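Local structure of 2-keto acid:ferredoxin oxidoreductase subunit alpha (Pyrococcus furiosus, 1YD7) at residues D21-Q24 against A30-A33; T92-S95 against L101-E104; I168-L173 against T179-L184. The protein probably forms the alpha subunit of a heterotetrameric enzyme that converts 2-oxoglutarate and CoA to succinyl-CoA and carbon dioxide, passing the electrons to ferredoxin. All coordinates share one frame; numbering follows the deposited sequence.

In the fold
The three contacts follow one another along the chain, and none nests in or crosses another. Interaction 1 closes the turn from strand 19-24 into helix 25-36, joining a two-stranded antiparallel sheet to the helical layer. Interaction 2 folds helix 98-102 back on strand 90-95, an inner strand of the six-stranded parallel sheet. Interaction 3 packs helix 160-177 on strand 180-185, two strands further across that sheet and on its opposite face. Interactions 1 and 3 touch where 30-33 lies against 168-173, with A33 CA 3.5 Å from F171 CE1. Interactions 1 and 2 lie on opposite sides of the chain's centre, their own centres about 22 Å apart.

Interaction 1 (D21-Q24 against A30-A33); sequences DFIQ and ARAA
D21 and R31 form a salt bridge across a strand-to-helix turn, in which strand 19-24, one half of a two-stranded antiparallel sheet with 193-198, runs straight into helix 25-36. Q24 is the N-cap residue at the junction. The arginine comes end-on and gives both terminal nitrogens to one oxygen: R31 NH1 lies 3.1 Å and R31 NH2 3.2 Å from D21 OD2. Both bonds are bent, with N-H...O angles of 147° and 140°, and both arrive from the same face of the carboxylate, whose plane is turned 67° from that of the guanidinium. OD2 thus accepts twice, while D21 OD1 takes the backbone N of F22, which restrains the turn of the carboxylate. R31 NH2 has a further hydrogen-bond partner outside the two segments, and NE makes a salt bridge with E27 one turn back, so two carboxylates probably balance the guanidinium charge. R31 reaches the strand because its chain is extended from CG to NE. F15 and P16 also touch its side chain. With an asparagine in place of D21 the negative charge is gone, and the NH1 and NH2 end of R31 would probably be held more weakly and be freer to turn. Over one guanidinium face, nearer its edge than its middle, sits I23, its CG2 methyl 3.8 Å from R31 NH2.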
loop_
_atom_site.group_PDB
_atom_site.type_symbol
_atom_site.label_atom_id
_atom_site.label_comp_id
_atom_site.label_asym_id
_atom_site.label_seq_id
_atom_site.Cartn_x
_atom_site.Cartn_y
_atom_site.Cartn_z
ATOM N N ASP A 21 18.773 -1.830 4.438
ATOM C CA ASP A 21 18.283 -2.960 5.155
ATOM C C ASP A 21 17.933 -3.978 4.105
ATOM O O ASP A 21 17.494 -3.628 3.005
ATOM C CB ASP A 21 17.031 -2.600 5.959
ATOM C CG ASP A 21 16.851 -3.471 7.203
ATOM O OD1 ASP A 21 17.523 -4.534 7.339
ATOM O OD2 ASP A 21 16.062 -3.054 8.071
ATOM N N PHE A 22 18.079 -5.235 4.485
ATOM C CA PHE A 22 17.984 -6.356 3.583
ATOM C C PHE A 22 16.606 -6.916 3.860
ATOM O O PHE A 22 16.391 -7.569 4.887
ATOM C CB PHE A 22 19.131 -7.342 3.920
ATOM C CG PHE A 22 19.250 -8.518 2.990
ATOM C CD1 PHE A 22 19.226 -8.346 1.612
ATOM C CD2 PHE A 22 19.440 -9.809 3.501
ATOM C CE1 PHE A 22 19.348 -9.435 0.745
ATOM C CE2 PHE A 22 19.583 -10.888 2.655
ATOM C CZ PHE A 22 19.546 -10.706 1.267
ATOM N N ILE A 23 15.660 -6.641 2.958
ATOM C CA ILE A 23 14.241 -6.842 3.271
ATOM C C ILE A 23 13.540 -7.453 2.106
ATOM O O ILE A 23 14.068 -7.446 1.012
ATOM C CB ILE A 23 13.527 -5.522 3.665
ATOM C CG1 ILE A 23 13.581 -4.501 2.528
ATOM C CG2 ILE A 23 14.162 -4.917 4.901
ATOM C CD1 ILE A 23 12.852 -3.233 2.834
ATOM N N GLN A 24 12.350 -7.991 2.354
ATOM C CA GLN A 24 11.556 -8.585 1.295
ATOM C C GLN A 24 10.590 -7.555 0.702
ATOM O O GLN A 24 10.427 -6.463 1.256
ATOM C CB GLN A 24 10.804 -9.801 1.819
ATOM C CG GLN A 24 11.736 -10.992 2.126
ATOM C CD GLN A 24 10.998 -12.172 2.675
ATOM O OE1 GLN A 24 10.450 -12.112 3.765
ATOM N NE2 GLN A 24 10.960 -13.249 1.914
ATOM N N ALA A 30 5.124 -2.122 2.827
ATOM C CA ALA A 30 4.713 -1.600 4.130
ATOM C C ALA A 30 5.500 -0.378 4.619
ATOM O O ALA A 30 4.929 0.612 5.087
ATOM C CB ALA A 30 4.786 -2.715 5.177
ATOM N N ARG A 31 6.825 -0.453 4.544
ATOM C CA ARG A 31 7.655 0.669 4.948
ATOM C C ARG A 31 7.416 1.917 4.101
ATOM O O ARG A 31 7.390 3.032 4.629
ATOM C CB ARG A 31 9.130 0.300 4.885
ATOM C CG ARG A 31 9.521 -0.703 5.911
ATOM C CD ARG A 31 11.059 -0.821 6.050
ATOM N NE ARG A 31 11.417 -1.998 6.857
ATOM C CZ ARG A 31 12.623 -2.230 7.385
ATOM N NH1 ARG A 31 13.614 -1.352 7.281
ATOM N NH2 ARG A 31 12.826 -3.345 8.068
ATOM N N ALA A 32 7.305 1.721 2.791
ATOM C CA ALA A 32 7.016 2.807 1.856
ATOM C C ALA A 32 5.652 3.459 2.138
ATOM O O ALA A 32 5.535 4.681 2.166
ATOM C CB ALA A 32 7.053 2.292 0.426
ATOM N N ALA A 33 4.635 2.622 2.324
ATOM C CA ALA A 33 3.282 3.090 2.587
ATOM C C ALA A 33 3.275 3.983 3.820
ATOM O O ALA A 33 2.816 5.108 3.764
ATOM C CB ALA A 33 2.342 1.919 2.733
#

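Interaction 2 (T92-S95 against L101-E104); sequences TATS and LMQE
T92 and T94 meet the selenomethionine M102 in a buried van der Waals contact that packs helix 98-102 against strand 90-95, an inner strand of the parallel sheet. No hydrogen bond joins the two segments. M102 sends a single arm into the contact: CG stands anti to the carbonyl carbon (chi1 -60°), the chain is extended beyond it, and its selenium and methyl end reaches the strand tip to tip with both threonines. The terminal M102 CE lies 3.6 Å from T92 OG1 and 3.8 Å from T94 CB, so it sits near both threonines, two residues apart on one side of the strand. One bond back, M102 SE rests 3.7 Å from T94 CG2. Against this methyl T92 OG1 merely packs; its hydrogen bond goes to the backbone oxygen of A42 on the adjacent strand. Helix 73-85 borders the same site, with S76 against T92, E73 against T94 and I77 against M102. The contact is helix-on-sheet packing within a layered alpha/beta domain, consistent with the thiamine diphosphate-binding family to which the sequence belongs.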
loop_
_atom_site.group_PDB
_atom_site.type_symbol
_atom_site.label_atom_id
_atom_site.label_comp_id
_atom_site.label_asym_id
_atom_site.label_seq_id
_atom_site.Cartn_x
_atom_site.Cartn_y
_atom_site.Cartn_z
ATOM N N THR A 92 -5.765 -0.757 0.760
ATOM C CA THR A 92 -6.234 -2.100 1.010
ATOM C C THR A 92 -5.399 -3.037 0.141
ATOM O O THR A 92 -4.717 -2.580 -0.775
ATOM C CB THR A 92 -7.764 -2.250 0.726
ATOM O OG1 THR A 92 -8.168 -3.621 0.910
ATOM C CG2 THR A 92 -8.136 -1.792 -0.701
ATOM N N ALA A 93 -5.440 -4.330 0.456
ATOM C CA ALA A 93 -4.678 -5.361 -0.254
ATOM C C ALA A 93 -5.528 -6.582 -0.531
ATOM O O ALA A 93 -6.192 -7.080 0.356
ATOM C CB ALA A 93 -3.441 -5.767 0.528
ATOM N N THR A 94 -5.494 -7.061 -1.771
ATOM C CA THR A 94 -6.264 -8.240 -2.161
ATOM C C THR A 94 -5.413 -9.175 -3.017
ATOM O O THR A 94 -4.301 -8.823 -3.418
ATOM C CB THR A 94 -7.588 -7.863 -2.881
ATOM O OG1 THR A 94 -8.295 -9.062 -3.214
ATOM C CG2 THR A 94 -7.342 -7.019 -4.146
ATOM N N SER A 95 -5.935 -10.378 -3.255
ATOM C CA SER A 95 -5.190 -11.419 -3.972
ATOM C C SER A 95 -6.090 -12.223 -4.917
ATOM O O SER A 95 -7.262 -12.453 -4.621
ATOM C CB SER A 95 -4.493 -12.356 -2.974
ATOM O OG SER A 95 -3.374 -12.990 -3.573
ATOM N N LEU A 101 -13.617 -8.561 -7.590
ATOM C CA LEU A 101 -14.789 -8.275 -6.737
ATOM C C LEU A 101 -14.828 -6.804 -6.328
ATOM O O LEU A 101 -15.901 -6.248 -6.106
ATOM C CB LEU A 101 -14.800 -9.132 -5.460
ATOM C CG LEU A 101 -14.821 -10.664 -5.541
ATOM C CD1 LEU A 101 -15.123 -11.242 -4.152
ATOM C CD2 LEU A 101 -15.819 -11.172 -6.563
HETATM N N MSE A 102 -13.653 -6.186 -6.223
HETATM C CA MSE A 102 -13.542 -4.762 -5.928
HETATM C C MSE A 102 -13.782 -3.854 -7.149
HETATM O O MSE A 102 -13.922 -2.639 -6.990
HETATM C CB MSE A 102 -12.148 -4.451 -5.361
HETATM C CG MSE A 102 -11.806 -5.185 -4.068
HETATM SE SE MSE A 102 -10.047 -4.646 -3.371
HETATM C CE MSE A 102 -10.131 -5.388 -1.511
ATOM N N GLN A 103 -13.823 -4.435 -8.348
ATOM C CA GLN A 103 -13.792 -3.667 -9.594
ATOM C C GLN A 103 -14.760 -2.483 -9.624
ATOM O O GLN A 103 -14.374 -1.388 -10.031
ATOM C CB GLN A 103 -14.065 -4.578 -10.791
ATOM N N GLU A 104 -16.001 -2.699 -9.183
ATOM C CA GLU A 104 -17.046 -1.667 -9.264
ATOM C C GLU A 104 -16.894 -0.564 -8.227
ATOM O O GLU A 104 -17.138 0.588 -8.535
ATOM C CB GLU A 104 -18.428 -2.299 -9.129
ATOM C CG GLU A 104 -19.580 -1.363 -9.467
ATOM C CD GLU A 104 -20.927 -1.987 -9.157
ATOM O OE1 GLU A 104 -21.117 -3.180 -9.487
ATOM O OE2 GLU A 104 -21.791 -1.290 -8.572
#

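Interaction 3 (I168-L173 against T179-L184); sequences IRAFNL and TPVILL
V181 faces A170 and L173 from the strand: one of its methyls meets the side chain of A170, the other the carbonyl oxygen of A170 and the CB of L173. V181 CG1, anti to the backbone N (chi1 -178°), lies 3.8 Å from A170 CB and also meets A170 CA. The other branch, V181 CG2, is 3.9 Å from L173 CB and close to A170 O, and V181 CB itself stands 3.7 Å from A170 O. The small side chain of A170 points toward the strand and lets the two backbones come near, with 5.9 Å between the CA atoms of A170 and V181. L173, one turn further along the helix, takes part differently: its CB does the touching, while the rest of the leucine, with CG anti to the carbonyl carbon (chi1 -63°), has I153 and L155 of strand 153-155 as further neighbours. T179 adds a looser touch at the end of the contact, its CG2 4.3 Å from L173 O. The strand residues on either side of V181 direct their side chains away from the helix, and I182 packs on I118 of strand 116-121 instead. L183 turns back to the helical face and meets I29 of helix 25-36. Strand 153-155, helix 160-177 and strand 180-185 form a beta-alpha-beta unit at one edge of the parallel sheet within this chain, and this contact packs its helix on its second strand. Backbone bonds from V181 to V116 and I118, and from I182 to I153 and L155, tie that strand to both neighbours. With no hydrogen bond or charge pair across the segments, the contact rests on van der Waals packing of methyl and methylene groups, and across it the carbonyl oxygen of A170 is met by carbon atoms alone.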
loop_
_atom_site.group_PDB
_atom_site.type_symbol
_atom_site.label_atom_id
_atom_site.label_comp_id
_atom_site.label_asym_id
_atom_site.label_seq_id
_atom_site.Cartn_x
_atom_site.Cartn_y
_atom_site.Cartn_z
ATOM N N ILE A 168 5.655 4.373 -2.936
ATOM C CA ILE A 168 5.677 5.805 -2.719
ATOM C C ILE A 168 5.067 6.569 -3.897
ATOM O O ILE A 168 4.274 7.510 -3.697
ATOM C CB ILE A 168 7.093 6.302 -2.403
ATOM C CG1 ILE A 168 7.472 5.880 -0.984
ATOM C CG2 ILE A 168 7.180 7.826 -2.531
ATOM C CD1 ILE A 168 8.907 6.010 -0.714
ATOM N N ARG A 169 5.422 6.165 -5.116
ATOM C CA ARG A 169 4.882 6.793 -6.290
ATOM C C ARG A 169 3.369 6.593 -6.367
ATOM O O ARG A 169 2.667 7.504 -6.794
ATOM C CB ARG A 169 5.605 6.314 -7.552
ATOM C CG ARG A 169 5.076 6.909 -8.858
ATOM C CD ARG A 169 6.180 7.123 -9.919
ATOM N NE ARG A 169 7.013 5.941 -10.169
ATOM C CZ ARG A 169 8.324 5.839 -9.894
ATOM N NH1 ARG A 169 8.947 4.708 -10.183
ATOM N NH2 ARG A 169 9.027 6.827 -9.324
ATOM N N ALA A 170 2.857 5.431 -5.936
ATOM C CA ALA A 170 1.431 5.164 -6.009
ATOM C C ALA A 170 0.630 6.086 -5.077
ATOM O O ALA A 170 -0.434 6.524 -5.450
ATOM C CB ALA A 170 1.125 3.727 -5.694
ATOM N N PHE A 171 1.137 6.343 -3.871
ATOM C CA PHE A 171 0.489 7.283 -2.969
ATOM C C PHE A 171 0.552 8.687 -3.581
ATOM O O PHE A 171 -0.476 9.377 -3.634
ATOM C CB PHE A 171 1.088 7.251 -1.554
ATOM C CG PHE A 171 0.591 6.114 -0.728
ATOM C CD1 PHE A 171 1.348 4.949 -0.582
ATOM C CD2 PHE A 171 -0.643 6.184 -0.128
ATOM C CE1 PHE A 171 0.868 3.874 0.124
ATOM C CE2 PHE A 171 -1.123 5.122 0.612
ATOM C CZ PHE A 171 -0.359 3.951 0.744
ATOM N N ASN A 172 1.724 9.086 -4.077
ATOM C CA ASN A 172 1.862 10.402 -4.711
ATOM C C ASN A 172 0.920 10.593 -5.872
ATOM O O ASN A 172 0.331 11.651 -5.970
ATOM C CB ASN A 172 3.288 10.722 -5.138
ATOM C CG ASN A 172 4.151 11.003 -3.984
ATOM O OD1 ASN A 172 3.634 11.213 -2.902
ATOM N ND2 ASN A 172 5.485 10.991 -4.177
ATOM N N LEU A 173 0.719 9.565 -6.697
ATOM C CA LEU A 173 -0.213 9.673 -7.839
ATOM C C LEU A 173 -1.671 9.731 -7.397
ATOM O O LEU A 173 -2.460 10.402 -8.048
ATOM C CB LEU A 173 -0.048 8.515 -8.863
ATOM C CG LEU A 173 1.325 8.450 -9.578
ATOM C CD1 LEU A 173 1.528 7.088 -10.280
ATOM C CD2 LEU A 173 1.534 9.616 -10.562
ATOM N N THR A 179 -7.415 9.907 -7.063
ATOM C CA THR A 179 -7.906 8.761 -7.796
ATOM C C THR A 179 -7.327 7.459 -7.233
ATOM O O THR A 179 -6.293 7.476 -6.580
ATOM C CB THR A 179 -7.576 8.973 -9.296
ATOM O OG1 THR A 179 -8.416 8.148 -10.098
ATOM C CG2 THR A 179 -6.102 8.657 -9.593
ATOM N N PRO A 180 -8.002 6.332 -7.472
ATOM C CA PRO A 180 -7.412 5.045 -7.109
ATOM C C PRO A 180 -6.143 4.723 -7.932
ATOM O O PRO A 180 -6.117 4.962 -9.148
ATOM C CB PRO A 180 -8.505 4.039 -7.435
ATOM C CG PRO A 180 -9.747 4.820 -7.744
ATOM C CD PRO A 180 -9.340 6.198 -8.076
ATOM N N VAL A 181 -5.093 4.244 -7.264
ATOM C CA VAL A 181 -3.906 3.716 -7.943
ATOM C C VAL A 181 -3.650 2.265 -7.522
ATOM O O VAL A 181 -3.719 1.920 -6.342
ATOM C CB VAL A 181 -2.687 4.602 -7.715
ATOM C CG1 VAL A 181 -1.458 4.071 -8.470
ATOM C CG2 VAL A 181 -2.984 6.016 -8.165
ATOM N N ILE A 182 -3.399 1.416 -8.516
ATOM C CA ILE A 182 -3.227 -0.010 -8.317
ATOM C C ILE A 182 -1.745 -0.343 -8.268
ATOM O O ILE A 182 -1.021 -0.032 -9.199
ATOM C CB ILE A 182 -3.887 -0.814 -9.465
ATOM C CG1 ILE A 182 -5.303 -0.314 -9.712
ATOM C CG2 ILE A 182 -3.886 -2.353 -9.177
ATOM C CD1 ILE A 182 -6.197 -0.420 -8.549
ATOM N N LEU A 183 -1.293 -0.946 -7.167
ATOM C CA LEU A 183 0.058 -1.540 -7.109
ATOM C C LEU A 183 -0.146 -3.035 -7.354
ATOM O O LEU A 183 -0.755 -3.716 -6.551
ATOM C CB LEU A 183 0.782 -1.270 -5.790
ATOM C CG LEU A 183 2.283 -1.614 -5.810
ATOM C CD1 LEU A 183 3.143 -0.494 -6.367
ATOM C CD2 LEU A 183 2.747 -1.964 -4.412
ATOM N N LEU A 184 0.287 -3.492 -8.524
ATOM C CA LEU A 184 0.053 -4.848 -8.976
ATOM C C LEU A 184 1.337 -5.634 -8.717
ATOM O O LEU A 184 2.372 -5.335 -9.308
ATOM C CB LEU A 184 -0.309 -4.848 -10.458
ATOM C CG LEU A 184 -0.485 -6.209 -11.142
ATOM C CD1 LEU A 184 -1.543 -7.053 -10.451
ATOM C CD2 LEU A 184 -0.838 -6.015 -12.608
#